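Local coordinates for peroxisomal acyl-coenzyme A oxidase 1 (Arabidopsis thaliana, PDB 1W07), which oxidises long- and medium-chain acyl-CoAs to 2-trans-enoyl-CoAs with FAD, passing the electrons to oxygen to give hydrogen peroxide in peroxisomal beta-oxidation, at residues Asp20-Trp25 with Ala606-Asp611; Phe32-Arg37 with Glu83-Arg88; Ala39-Ser44 with Gly87-Phe92; Ala292-Ser297 with Ala343-Gly348. The protein carries 1 engineered substitution. All coordinates share one frame; numbering follows the deposited sequence.

Contact 1. Residues Asp20-Trp25 with Ala606-Asp611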
loop_
_atom_site.group_PDB
_atom_site.type_symbol
_atom_site.label_atom_id
_atom_site.label_comp_id
_atom_site.label_asym_id
_atom_site.label_seq_id
_atom_site.Cartn_x
_atom_site.Cartn_y
_atom_site.Cartn_z
ATOM N N ASP B 20 1.991 -24.551 22.922
ATOM C CA ASP B 20 2.509 -23.681 23.986
ATOM C C ASP B 20 2.712 -22.263 23.459
ATOM O O ASP B 20 2.489 -21.285 24.178
ATOM C CB ASP B 20 3.837 -24.217 24.518
ATOM C CG ASP B 20 3.659 -25.475 25.351
ATOM O OD1 ASP B 20 3.074 -25.366 26.448
ATOM O OD2 ASP B 20 4.081 -26.560 24.901
ATOM N N MET B 21 3.137 -22.142 22.204
ATOM C CA MET B 21 3.315 -20.821 21.609
ATOM C C MET B 21 1.957 -20.132 21.489
ATOM O O MET B 21 1.876 -18.908 21.550
ATOM C CB MET B 21 3.949 -20.926 20.222
ATOM C CG MET B 21 4.351 -19.575 19.641
ATOM S SD MET B 21 5.591 -18.737 20.650
ATOM C CE MET B 21 7.109 -19.314 19.875
ATOM N N LYS B 22 0.893 -20.915 21.297
ATOM C CA LYS B 22 -0.459 -20.353 21.176
ATOM C C LYS B 22 -0.835 -19.605 22.444
ATOM O O LYS B 22 -1.500 -18.572 22.392
ATOM C CB LYS B 22 -1.503 -21.452 20.927
ATOM C CG LYS B 22 -1.472 -22.038 19.515
ATOM C CD LYS B 22 -2.573 -23.083 19.313
ATOM C CE LYS B 22 -2.627 -23.524 17.852
ATOM N NZ LYS B 22 -3.661 -24.572 17.624
ATOM N N ILE B 23 -0.421 -20.138 23.592
ATOM C CA ILE B 23 -0.713 -19.508 24.881
ATOM C C ILE B 23 0.057 -18.194 25.017
ATOM O O ILE B 23 -0.445 -17.222 25.581
ATOM C CB ILE B 23 -0.322 -20.431 26.046
ATOM C CG1 ILE B 23 -1.067 -21.768 25.913
ATOM C CG2 ILE B 23 -0.617 -19.743 27.383
ATOM C CD1 ILE B 23 -2.573 -21.622 25.868
ATOM N N VAL B 24 1.284 -18.176 24.511
ATOM C CA VAL B 24 2.107 -16.974 24.559
ATOM C C VAL B 24 1.409 -15.847 23.790
ATOM O O VAL B 24 1.306 -14.719 24.274
ATOM C CB VAL B 24 3.496 -17.215 23.905
ATOM C CG1 VAL B 24 4.275 -15.910 23.843
ATOM C CG2 VAL B 24 4.276 -18.273 24.681
ATOM N N TRP B 25 0.929 -16.164 22.591
ATOM C CA TRP B 25 0.261 -15.182 21.734
ATOM C C TRP B 25 -1.020 -14.641 22.365
ATOM O O TRP B 25 -1.290 -13.440 22.305
ATOM C CB TRP B 25 -0.046 -15.796 20.354
ATOM C CG TRP B 25 -0.683 -14.835 19.378
ATOM C CD1 TRP B 25 -2.008 -14.734 19.056
ATOM C CD2 TRP B 25 -0.011 -13.794 18.651
ATOM N NE1 TRP B 25 -2.200 -13.688 18.174
ATOM C CE2 TRP B 25 -0.990 -13.099 17.911
ATOM C CE3 TRP B 25 1.327 -13.386 18.556
ATOM C CZ2 TRP B 25 -0.675 -12.010 17.086
ATOM C CZ3 TRP B 25 1.640 -12.307 17.740
ATOM C CH2 TRP B 25 0.638 -11.631 17.014
ATOM N N ALA B 606 0.499 -20.559 15.497
ATOM C CA ALA B 606 0.376 -20.158 16.898
ATOM C C ALA B 606 -0.703 -19.089 17.090
ATOM O O ALA B 606 -1.208 -18.901 18.199
ATOM C CB ALA B 606 1.718 -19.654 17.411
ATOM N N PHE B 607 -1.044 -18.385 16.012
ATOM C CA PHE B 607 -2.068 -17.332 16.058
ATOM C C PHE B 607 -3.432 -17.977 16.304
ATOM O O PHE B 607 -4.359 -17.334 16.802
ATOM C CB PHE B 607 -2.087 -16.566 14.724
ATOM C CG PHE B 607 -0.767 -15.919 14.369
ATOM C CD1 PHE B 607 -0.433 -15.654 13.043
ATOM C CD2 PHE B 607 0.139 -15.558 15.369
ATOM C CE1 PHE B 607 0.792 -15.034 12.718
ATOM C CE2 PHE B 607 1.357 -14.943 15.060
ATOM C CZ PHE B 607 1.683 -14.681 13.727
ATOM N N ASN B 608 -3.538 -19.253 15.938
ATOM C CA ASN B 608 -4.769 -20.008 16.134
ATOM C C ASN B 608 -5.991 -19.446 15.400
ATOM O O ASN B 608 -7.116 -19.519 15.900
ATOM C CB ASN B 608 -5.073 -20.120 17.628
ATOM C CG ASN B 608 -6.087 -21.183 17.920
ATOM O OD1 ASN B 608 -5.961 -22.305 17.442
ATOM N ND2 ASN B 608 -7.102 -20.846 18.707
ATOM N N TYR B 609 -5.768 -18.894 14.214
ATOM C CA TYR B 609 -6.847 -18.317 13.416
ATOM C C TYR B 609 -7.635 -19.382 12.663
ATOM O O TYR B 609 -7.049 -20.330 12.135
ATOM C CB TYR B 609 -6.266 -17.320 12.402
ATOM C CG TYR B 609 -5.757 -16.031 13.004
ATOM C CD1 TYR B 609 -4.651 -15.379 12.460
ATOM C CD2 TYR B 609 -6.394 -15.442 14.104
ATOM C CE1 TYR B 609 -4.185 -14.167 12.993
ATOM C CE2 TYR B 609 -5.929 -14.223 14.646
ATOM C CZ TYR B 609 -4.822 -13.596 14.077
ATOM O OH TYR B 609 -4.349 -12.388 14.566
ATOM N N THR B 610 -8.955 -19.225 12.613
ATOM C CA THR B 610 -9.807 -20.170 11.889
ATOM C C THR B 610 -9.782 -19.719 10.425
ATOM O O THR B 610 -9.441 -18.567 10.137
ATOM C CB THR B 610 -11.287 -20.097 12.349
ATOM O OG1 THR B 610 -11.813 -18.801 12.029
ATOM C CG2 THR B 610 -11.420 -20.358 13.864
ATOM N N ASP B 611 -10.135 -20.605 9.498
ATOM C CA ASP B 611 -10.155 -20.230 8.090
ATOM C C ASP B 611 -11.236 -19.183 7.876
ATOM O O ASP B 611 -11.104 -18.293 7.025
ATOM C CB ASP B 611 -10.446 -21.441 7.207
ATOM C CG ASP B 611 -9.207 -22.266 6.917
ATOM O OD1 ASP B 611 -8.083 -21.761 7.124
ATOM O OD2 ASP B 611 -9.365 -23.412 6.466
HETATM O O HOH W 1 -3.112 -18.265 19.955
HETATM O O HOH W 2 -4.410 -12.182 17.297
#
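Lys22 of helix 18-26 and Ala606, in the loop behind helix 600-605, bring their CA atoms to 4.4 Å, close enough for Lys22 CA to make a CA-H...O contact with Ala606 O. A water bridges the two backbones, donating to Ala606 O at 2.7 Å and to Lys22 O. Packing is tight beside it, where Met21 CG meets Ala606 CB at 3.5 Å. The indole of Trp25 reaches the loop because its CG stands opposite the backbone N (chi1 -177°). Phe607 CD2 lies over the centre of one indole face, 3.7 Å from Trp25 CE2, with the planes of the phenyl ring and the six-membered indole ring inclined at 48°. Further along the same residue, Phe607 CA makes a CH-pi contact with the five-membered ring. At the indole edge Trp25 NE1 gives its proton to a second water at 2.8 Å, and that water also bonds Tyr609 OH, which also bonds Ser297 OG. The extended chain of Lys22 crosses Asn608 at about a right angle. Its NZ makes a weak bond of 3.2 Å to Asn608 OD1, secondary to its salt bridge with Glu19, while Asn608 ND2 turns to Asp36. A helix packed on an interhelical loop thus joins the N-terminal helical region of the acyl-CoA oxidase fold to its C-terminal helical region, over 580 residues later.

Contact 2. Residues Phe32-Arg37 with Glu83-Arg88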
loop_
_atom_site.group_PDB
_atom_site.type_symbol
_atom_site.label_atom_id
_atom_site.label_comp_id
_atom_site.label_asym_id
_atom_site.label_seq_id
_atom_site.Cartn_x
_atom_site.Cartn_y
_atom_site.Cartn_z
ATOM N N PHE B 32 -6.712 -17.400 25.839
ATOM C CA PHE B 32 -6.682 -18.344 24.730
ATOM C C PHE B 32 -7.958 -19.171 24.635
ATOM O O PHE B 32 -8.529 -19.329 23.544
ATOM C CB PHE B 32 -5.499 -19.298 24.871
ATOM C CG PHE B 32 -5.529 -20.441 23.896
ATOM C CD1 PHE B 32 -5.227 -20.241 22.548
ATOM C CD2 PHE B 32 -5.903 -21.711 24.315
ATOM C CE1 PHE B 32 -5.301 -21.297 21.631
ATOM C CE2 PHE B 32 -5.983 -22.772 23.412
ATOM C CZ PHE B 32 -5.683 -22.568 22.069
ATOM N N GLU B 33 -8.391 -19.706 25.775
ATOM C CA GLU B 33 -9.587 -20.546 25.841
ATOM C C GLU B 33 -10.858 -19.811 25.439
ATOM O O GLU B 33 -11.663 -20.324 24.669
ATOM C CB GLU B 33 -9.749 -21.112 27.261
ATOM C CG GLU B 33 -8.756 -22.216 27.605
ATOM C CD GLU B 33 -9.026 -22.846 28.952
ATOM O OE1 GLU B 33 -8.351 -23.846 29.288
ATOM O OE2 GLU B 33 -9.900 -22.335 29.691
ATOM N N VAL B 34 -11.042 -18.615 25.978
ATOM C CA VAL B 34 -12.227 -17.837 25.671
ATOM C C VAL B 34 -12.244 -17.439 24.196
ATOM O O VAL B 34 -13.286 -17.466 23.540
ATOM C CB VAL B 34 -12.298 -16.566 26.549
ATOM C CG1 VAL B 34 -13.537 -15.776 26.213
ATOM C CG2 VAL B 34 -12.319 -16.957 28.022
ATOM N N SER B 35 -11.083 -17.076 23.667
ATOM C CA SER B 35 -11.008 -16.666 22.276
ATOM C C SER B 35 -11.232 -17.847 21.336
ATOM O O SER B 35 -11.923 -17.733 20.318
ATOM C CB SER B 35 -9.651 -16.031 22.003
ATOM O OG SER B 35 -9.590 -15.546 20.688
ATOM N N ASP B 36 -10.651 -18.988 21.682
ATOM C CA ASP B 36 -10.785 -20.168 20.851
ATOM C C ASP B 36 -12.246 -20.594 20.767
ATOM O O ASP B 36 -12.737 -20.937 19.693
ATOM C CB ASP B 36 -9.910 -21.295 21.413
ATOM C CG ASP B 36 -10.018 -22.573 20.615
ATOM O OD1 ASP B 36 -10.606 -23.545 21.136
ATOM O OD2 ASP B 36 -9.519 -22.623 19.466
ATOM N N ARG B 37 -12.940 -20.545 21.898
ATOM C CA ARG B 37 -14.345 -20.932 21.969
ATOM C C ARG B 37 -15.240 -20.000 21.152
ATOM O O ARG B 37 -16.028 -20.448 20.326
ATOM C CB ARG B 37 -14.811 -20.915 23.425
ATOM C CG ARG B 37 -16.192 -21.506 23.651
ATOM C CD ARG B 37 -16.797 -20.940 24.925
ATOM N NE ARG B 37 -15.840 -20.944 26.029
ATOM C CZ ARG B 37 -15.660 -19.919 26.857
ATOM N NH1 ARG B 37 -16.373 -18.809 26.704
ATOM N NH2 ARG B 37 -14.772 -20.001 27.837
ATOM N N GLU B 83 -19.037 -9.676 29.346
ATOM C CA GLU B 83 -18.492 -8.592 28.544
ATOM C C GLU B 83 -17.283 -9.024 27.725
ATOM O O GLU B 83 -17.146 -8.633 26.567
ATOM C CB GLU B 83 -18.121 -7.406 29.431
ATOM C CG GLU B 83 -17.766 -6.148 28.653
ATOM C CD GLU B 83 -17.491 -4.972 29.559
ATOM O OE1 GLU B 83 -16.506 -5.033 30.322
ATOM O OE2 GLU B 83 -18.262 -3.988 29.516
ATOM N N GLU B 84 -16.412 -9.833 28.320
ATOM C CA GLU B 84 -15.225 -10.303 27.621
ATOM C C GLU B 84 -15.619 -11.115 26.393
ATOM O O GLU B 84 -15.153 -10.852 25.283
ATOM C CB GLU B 84 -14.366 -11.154 28.558
ATOM C CG GLU B 84 -13.101 -11.703 27.922
ATOM C CD GLU B 84 -12.252 -12.498 28.891
ATOM O OE1 GLU B 84 -12.710 -13.558 29.373
ATOM O OE2 GLU B 84 -11.118 -12.058 29.175
ATOM N N GLU B 85 -16.495 -12.094 26.593
ATOM C CA GLU B 85 -16.947 -12.945 25.501
ATOM C C GLU B 85 -17.623 -12.128 24.406
ATOM O O GLU B 85 -17.406 -12.377 23.228
ATOM C CB GLU B 85 -17.909 -14.016 26.025
ATOM C CG GLU B 85 -17.305 -14.904 27.095
ATOM C CD GLU B 85 -18.344 -15.771 27.788
ATOM O OE1 GLU B 85 -18.351 -16.997 27.561
ATOM O OE2 GLU B 85 -19.157 -15.212 28.550
ATOM N N ALA B 86 -18.446 -11.160 24.799
ATOM C CA ALA B 86 -19.135 -10.314 23.832
ATOM C C ALA B 86 -18.115 -9.576 22.959
ATOM O O ALA B 86 -18.294 -9.452 21.742
ATOM C CB ALA B 86 -20.039 -9.318 24.549
ATOM N N GLY B 87 -17.046 -9.089 23.584
ATOM C CA GLY B 87 -15.997 -8.396 22.850
ATOM C C GLY B 87 -15.338 -9.337 21.855
ATOM O O GLY B 87 -15.113 -8.972 20.698
ATOM N N ARG B 88 -15.034 -10.555 22.291
ATOM C CA ARG B 88 -14.422 -11.526 21.393
ATOM C C ARG B 88 -15.366 -11.905 20.257
ATOM O O ARG B 88 -14.926 -12.228 19.159
ATOM C CB ARG B 88 -14.002 -12.787 22.155
ATOM C CG ARG B 88 -12.809 -12.606 23.077
ATOM C CD ARG B 88 -11.607 -12.000 22.346
ATOM N NE ARG B 88 -11.695 -10.542 22.272
ATOM C CZ ARG B 88 -10.869 -9.775 21.558
ATOM N NH1 ARG B 88 -9.882 -10.323 20.848
ATOM N NH2 ARG B 88 -11.020 -8.456 21.559
HETATM O O HOH W 3 -8.667 -12.708 20.511
#
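Arg37 NH1 and Glu85 OE1 form a salt bridge of 2.8 Å between helix 29-43 and helix 83-93. The oxygen arrives at the edge of the guanidinium, near its plane, while the carboxylate itself is turned almost square to that plane, so a single nitrogen meets a single oxygen. A bend at chi3 of Arg37 (-46°) sets the rim of one guanidinium face by Val34 CA. The other carboxylate oxygen, Glu85 OE2, accepts from the backbone N of Asn82, just before helix 83-93. With an alanine in place of Glu85, Arg37 would probably be left without its mate and free to swing, and the Asn82 N would lose its acceptor. Between the helices Val34 fills the middle: its CG1 lies 4.0 Å from Glu85 CG, and its CG2 is 3.7 Å from Glu84 OE1, an oxygen that also takes a weak bond from His30. A water makes the other polar link, 2.7 Å from Arg88 NH1 in the guanidinium plane and 3.0 Å from Ser35 OG. The segment axes approach to 9.6 Å at 49°. On this surface patch of the N-terminal helical region, Glu85 and Arg88 also touch Ile38, while Phe32 of helix 29-43 packs against helix 18-26.

Contact 3. Residues Ala39-Ser44 with Gly87-Phe92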
loop_
_atom_site.group_PDB
_atom_site.type_symbol
_atom_site.label_atom_id
_atom_site.label_comp_id
_atom_site.label_asym_id
_atom_site.label_seq_id
_atom_site.Cartn_x
_atom_site.Cartn_y
_atom_site.Cartn_z
ATOM N N ALA B 39 -14.340 -17.934 18.857
ATOM C CA ALA B 39 -13.922 -17.964 17.461
ATOM C C ALA B 39 -14.675 -19.058 16.716
ATOM O O ALA B 39 -15.204 -18.821 15.625
ATOM C CB ALA B 39 -12.408 -18.198 17.361
ATOM N N ARG B 40 -14.737 -20.250 17.307
ATOM C CA ARG B 40 -15.434 -21.370 16.677
ATOM C C ARG B 40 -16.933 -21.107 16.610
ATOM O O ARG B 40 -17.594 -21.485 15.644
ATOM C CB ARG B 40 -15.148 -22.668 17.443
ATOM C CG ARG B 40 -13.731 -23.187 17.240
ATOM C CD ARG B 40 -13.155 -23.776 18.516
ATOM N NE ARG B 40 -13.871 -24.966 18.972
ATOM C CZ ARG B 40 -13.702 -26.177 18.451
ATOM N NH1 ARG B 40 -12.835 -26.359 17.460
ATOM N NH2 ARG B 40 -14.392 -27.208 18.922
ATOM N N LEU B 41 -17.456 -20.440 17.631
ATOM C CA LEU B 41 -18.877 -20.112 17.689
ATOM C C LEU B 41 -19.279 -19.199 16.525
ATOM O O LEU B 41 -20.355 -19.354 15.944
ATOM C CB LEU B 41 -19.187 -19.415 19.009
ATOM C CG LEU B 41 -20.647 -19.032 19.222
ATOM C CD1 LEU B 41 -21.484 -20.297 19.362
ATOM C CD2 LEU B 41 -20.772 -18.164 20.459
ATOM N N VAL B 42 -18.417 -18.243 16.186
ATOM C CA VAL B 42 -18.714 -17.325 15.093
ATOM C C VAL B 42 -18.574 -18.017 13.745
ATOM O O VAL B 42 -19.436 -17.874 12.876
ATOM C CB VAL B 42 -17.784 -16.078 15.131
ATOM C CG1 VAL B 42 -17.997 -15.219 13.878
ATOM C CG2 VAL B 42 -18.085 -15.254 16.361
ATOM N N ALA B 43 -17.489 -18.769 13.577
ATOM C CA ALA B 43 -17.224 -19.460 12.322
ATOM C C ALA B 43 -18.328 -20.423 11.911
ATOM O O ALA B 43 -18.638 -20.566 10.729
ATOM C CB ALA B 43 -15.887 -20.200 12.411
ATOM N N SER B 44 -18.925 -21.083 12.892
ATOM C CA SER B 44 -19.983 -22.044 12.626
ATOM C C SER B 44 -21.364 -21.430 12.378
ATOM O O SER B 44 -22.279 -22.144 11.980
ATOM C CB SER B 44 -20.066 -23.040 13.787
ATOM O OG SER B 44 -20.408 -22.371 14.994
ATOM N N GLY B 87 -17.046 -9.089 23.584
ATOM C CA GLY B 87 -15.997 -8.396 22.850
ATOM C C GLY B 87 -15.338 -9.337 21.855
ATOM O O GLY B 87 -15.113 -8.972 20.698
ATOM N N ARG B 88 -15.034 -10.555 22.291
ATOM C CA ARG B 88 -14.422 -11.526 21.393
ATOM C C ARG B 88 -15.366 -11.905 20.257
ATOM O O ARG B 88 -14.926 -12.228 19.159
ATOM C CB ARG B 88 -14.002 -12.787 22.155
ATOM C CG ARG B 88 -12.809 -12.606 23.077
ATOM C CD ARG B 88 -11.607 -12.000 22.346
ATOM N NE ARG B 88 -11.695 -10.542 22.272
ATOM C CZ ARG B 88 -10.869 -9.775 21.558
ATOM N NH1 ARG B 88 -9.882 -10.323 20.848
ATOM N NH2 ARG B 88 -11.020 -8.456 21.559
ATOM N N LEU B 89 -16.663 -11.875 20.534
ATOM C CA LEU B 89 -17.665 -12.203 19.533
ATOM C C LEU B 89 -17.604 -11.171 18.406
ATOM O O LEU B 89 -17.492 -11.518 17.225
ATOM C CB LEU B 89 -19.057 -12.180 20.157
ATOM C CG LEU B 89 -20.208 -12.610 19.250
ATOM C CD1 LEU B 89 -20.232 -14.120 19.114
ATOM C CD2 LEU B 89 -21.499 -12.132 19.854
ATOM N N ARG B 90 -17.682 -9.898 18.774
ATOM C CA ARG B 90 -17.632 -8.832 17.783
ATOM C C ARG B 90 -16.301 -8.873 17.038
ATOM O O ARG B 90 -16.244 -8.612 15.834
ATOM C CB ARG B 90 -17.805 -7.466 18.448
ATOM C CG ARG B 90 -19.202 -7.198 19.001
ATOM C CD ARG B 90 -19.350 -5.732 19.376
ATOM N NE ARG B 90 -18.526 -5.375 20.527
ATOM C CZ ARG B 90 -18.879 -5.589 21.790
ATOM N NH1 ARG B 90 -20.047 -6.155 22.072
ATOM N NH2 ARG B 90 -18.056 -5.250 22.772
ATOM N N HIS B 91 -15.234 -9.202 17.759
ATOM C CA HIS B 91 -13.905 -9.288 17.176
ATOM C C HIS B 91 -13.872 -10.301 16.038
ATOM O O HIS B 91 -13.369 -10.004 14.945
ATOM C CB HIS B 91 -12.892 -9.678 18.253
ATOM C CG HIS B 91 -11.534 -10.014 17.721
ATOM N ND1 HIS B 91 -10.677 -9.067 17.208
ATOM C CD2 HIS B 91 -10.893 -11.203 17.609
ATOM C CE1 HIS B 91 -9.562 -9.653 16.805
ATOM N NE2 HIS B 91 -9.668 -10.952 17.035
ATOM N N PHE B 92 -14.400 -11.501 16.273
ATOM C CA PHE B 92 -14.377 -12.498 15.214
ATOM C C PHE B 92 -15.419 -12.308 14.106
ATOM O O PHE B 92 -15.227 -12.788 12.996
ATOM C CB PHE B 92 -14.427 -13.902 15.819
ATOM C CG PHE B 92 -13.178 -14.264 16.579
ATOM C CD1 PHE B 92 -13.184 -14.334 17.969
ATOM C CD2 PHE B 92 -11.986 -14.503 15.901
ATOM C CE1 PHE B 92 -12.022 -14.635 18.677
ATOM C CE2 PHE B 92 -10.816 -14.806 16.600
ATOM C CZ PHE B 92 -10.833 -14.870 17.986
#
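Ala39 and Phe92 make the CH-pi contact here: Ala39 CB stands almost squarely above the phenyl ring, 3.6 Å from the Phe92 ring centroid and 8° off the normal. The opposite face is taken by His91 CD2 of the same helix, at the edge of the imidazole. The remaining contacts are aliphatic and centre on Val42, whose two methyls divide the work. With CG1 anti to the backbone N (chi1 173°), that methyl lies 3.8 Å from Phe92 O, at the backbone of the other helix, while CG2 drops between Leu89 and Phe92, 3.7 Å from Leu89 CD1 and 3.9 Å from Phe92 CB. Leu41 CD2 adds a looser touch to Leu89 CD1 at 4.3 Å. Polar side chains have no share in the interface, which rests on shape and on the close fit of the small Ala39 over the ring. The two helix segments, both of the N-terminal helical region, pass 9.0 Å apart, axis to axis, at 48°. Around this buried pair, helix 611-614 closes one flank: Tyr613 meets the Phe92 ring edge-to-face and His612 touches Val42, while Leu79 and Phe48, from loops, pack on Leu41 and Val42.

Contact 4. Residues Ala292-Ser297 with Ala343-Gly348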
loop_
_atom_site.group_PDB
_atom_site.type_symbol
_atom_site.label_atom_id
_atom_site.label_comp_id
_atom_site.label_asym_id
_atom_site.label_seq_id
_atom_site.Cartn_x
_atom_site.Cartn_y
_atom_site.Cartn_z
ATOM N N ALA B 292 -2.774 -3.631 15.994
ATOM C CA ALA B 292 -1.707 -3.759 15.008
ATOM C C ALA B 292 -1.193 -5.192 14.917
ATOM O O ALA B 292 -1.042 -5.729 13.821
ATOM C CB ALA B 292 -0.553 -2.815 15.353
ATOM N N SER B 293 -0.923 -5.812 16.066
ATOM C CA SER B 293 -0.423 -7.186 16.053
ATOM C C SER B 293 -1.479 -8.115 15.469
ATOM O O SER B 293 -1.151 -9.049 14.736
ATOM C CB SER B 293 -0.014 -7.635 17.464
ATOM O OG SER B 293 -1.120 -7.712 18.329
ATOM N N ASN B 294 -2.746 -7.849 15.776
ATOM C CA ASN B 294 -3.836 -8.662 15.237
ATOM C C ASN B 294 -3.806 -8.643 13.710
ATOM O O ASN B 294 -3.699 -9.687 13.075
ATOM C CB ASN B 294 -5.210 -8.143 15.708
ATOM C CG ASN B 294 -5.548 -8.554 17.129
ATOM O OD1 ASN B 294 -5.405 -9.723 17.507
ATOM N ND2 ASN B 294 -6.028 -7.604 17.919
ATOM N N ALA B 295 -3.896 -7.447 13.125
ATOM C CA ALA B 295 -3.907 -7.306 11.674
ATOM C C ALA B 295 -2.625 -7.806 11.017
ATOM O O ALA B 295 -2.678 -8.510 9.998
ATOM C CB ALA B 295 -4.175 -5.831 11.271
ATOM N N LEU B 296 -1.469 -7.476 11.594
ATOM C CA LEU B 296 -0.213 -7.893 10.983
ATOM C C LEU B 296 -0.071 -9.400 10.963
ATOM O O LEU B 296 0.299 -9.973 9.935
ATOM C CB LEU B 296 0.985 -7.249 11.695
ATOM C CG LEU B 296 2.367 -7.510 11.088
ATOM C CD1 LEU B 296 2.366 -7.139 9.609
ATOM C CD2 LEU B 296 3.433 -6.710 11.839
ATOM N N SER B 297 -0.366 -10.043 12.089
ATOM C CA SER B 297 -0.287 -11.501 12.189
ATOM C C SER B 297 -1.214 -12.171 11.175
ATOM O O SER B 297 -0.891 -13.243 10.664
ATOM C CB SER B 297 -0.671 -11.971 13.596
ATOM O OG SER B 297 -2.018 -11.640 13.925
ATOM N N ALA B 343 6.700 -8.780 18.112
ATOM C CA ALA B 343 7.234 -7.600 18.760
ATOM C C ALA B 343 6.108 -6.632 19.159
ATOM O O ALA B 343 6.103 -6.107 20.280
ATOM C CB ALA B 343 8.231 -6.914 17.846
ATOM N N PHE B 344 5.153 -6.401 18.258
ATOM C CA PHE B 344 4.036 -5.488 18.527
ATOM C C PHE B 344 3.065 -6.083 19.530
ATOM O O PHE B 344 2.422 -5.365 20.292
ATOM C CB PHE B 344 3.297 -5.122 17.238
ATOM C CG PHE B 344 4.142 -4.387 16.230
ATOM C CD1 PHE B 344 5.382 -3.845 16.580
ATOM C CD2 PHE B 344 3.675 -4.210 14.933
ATOM C CE1 PHE B 344 6.138 -3.139 15.643
ATOM C CE2 PHE B 344 4.410 -3.511 13.998
ATOM C CZ PHE B 344 5.651 -2.970 14.349
ATOM N N ARG B 345 2.947 -7.404 19.535
ATOM C CA ARG B 345 2.085 -8.086 20.504
ATOM C C ARG B 345 2.647 -7.839 21.936
ATOM O O ARG B 345 1.921 -7.440 22.852
ATOM C CB ARG B 345 2.100 -9.588 20.186
ATOM C CG ARG B 345 1.070 -10.417 20.915
ATOM C CD ARG B 345 -0.307 -10.033 20.440
ATOM N NE ARG B 345 -1.303 -11.013 20.834
ATOM C CZ ARG B 345 -2.537 -11.039 20.346
ATOM N NH1 ARG B 345 -2.920 -10.138 19.443
ATOM N NH2 ARG B 345 -3.393 -11.959 20.765
ATOM N N PHE B 346 3.950 -8.067 22.113
ATOM C CA PHE B 346 4.591 -7.883 23.417
ATOM C C PHE B 346 4.606 -6.407 23.854
ATOM O O PHE B 346 4.378 -6.094 25.032
ATOM C CB PHE B 346 6.015 -8.459 23.373
ATOM C CG PHE B 346 6.058 -9.958 23.116
ATOM C CD1 PHE B 346 7.097 -10.531 22.385
ATOM C CD2 PHE B 346 5.040 -10.791 23.585
ATOM C CE1 PHE B 346 7.119 -11.908 22.118
ATOM C CE2 PHE B 346 5.046 -12.167 23.328
ATOM C CZ PHE B 346 6.092 -12.728 22.587
ATOM N N VAL B 347 4.856 -5.500 22.915
ATOM C CA VAL B 347 4.864 -4.094 23.276
ATOM C C VAL B 347 3.434 -3.703 23.640
ATOM O O VAL B 347 3.206 -2.803 24.443
ATOM C CB VAL B 347 5.408 -3.199 22.123
ATOM C CG1 VAL B 347 4.320 -2.918 21.097
ATOM C CG2 VAL B 347 5.973 -1.905 22.702
ATOM N N GLY B 348 2.472 -4.407 23.056
ATOM C CA GLY B 348 1.075 -4.139 23.347
ATOM C C GLY B 348 0.751 -4.608 24.752
ATOM O O GLY B 348 -0.060 -3.996 25.455
#
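Two flat groups of helix 328-363, the Arg345 guanidinium and the Phe344 ring, meet helix 278-309. At the guanidinium edge lie Ser293 OG and Asn294 OD1, both near its plane and both gripped by NH1; the indole of Trp25 adds a cation-pi contact to the same group. The Phe344 ring is approached obliquely by Leu296 CD2, 4.0 Å from Phe344 CE2, and more loosely by Ala292 CB. The bond from Arg345 NH1 to Ser293 OG is 3.2 Å long and nearly straight, with an N-H...O angle of 171°. That from NH1 to Asn294 OD1 is of equal length but less favourably placed, since the donor stands above the carbonyl plane, 61° out of it, and the amide is turned almost at right angles to the guanidinium. A bend at chi2 of Arg345 (67°) brings the chain alongside Ser293. Ser293 OG is also bonded to Ala290 O, so its hydroxyl receives from the arginine and gives to its own helix. Arg345 NE is held by Trp25 O. Were a leucine in its place, Ser293 OG, Asn294 OD1 and Trp25 O would probably all lose this donor. The segments run nearly antiparallel within the C-alpha1 domain, the helical part shared with acyl-CoA dehydrogenases, 8.7 Å between axes. Neutral oxygens and the indole lie around the arginine's charge, which probably helps to stabilise it, beside an apolar half built on Phe344.

Overall arrangement
Contacts 2 and 3 hold the same two helices, 29-43 and 83-93, yet differ in chemistry: contact 2 lies at the surface and relies on charge and water, contact 3 is buried and apolar. Contact 4 is also buried and lies deepest, about 9 Å between its centre and the chain's, against 19 to 20 Å for the others; it combines apolar packing with an arginine's hydrogen bonds. Partly buried contact 1 ties the set together, linking by probable hydrogen bonds to contacts 2 and 4, and touching contact 3 through Thr610. Along the chain, the other three are nested inside the loop it closes.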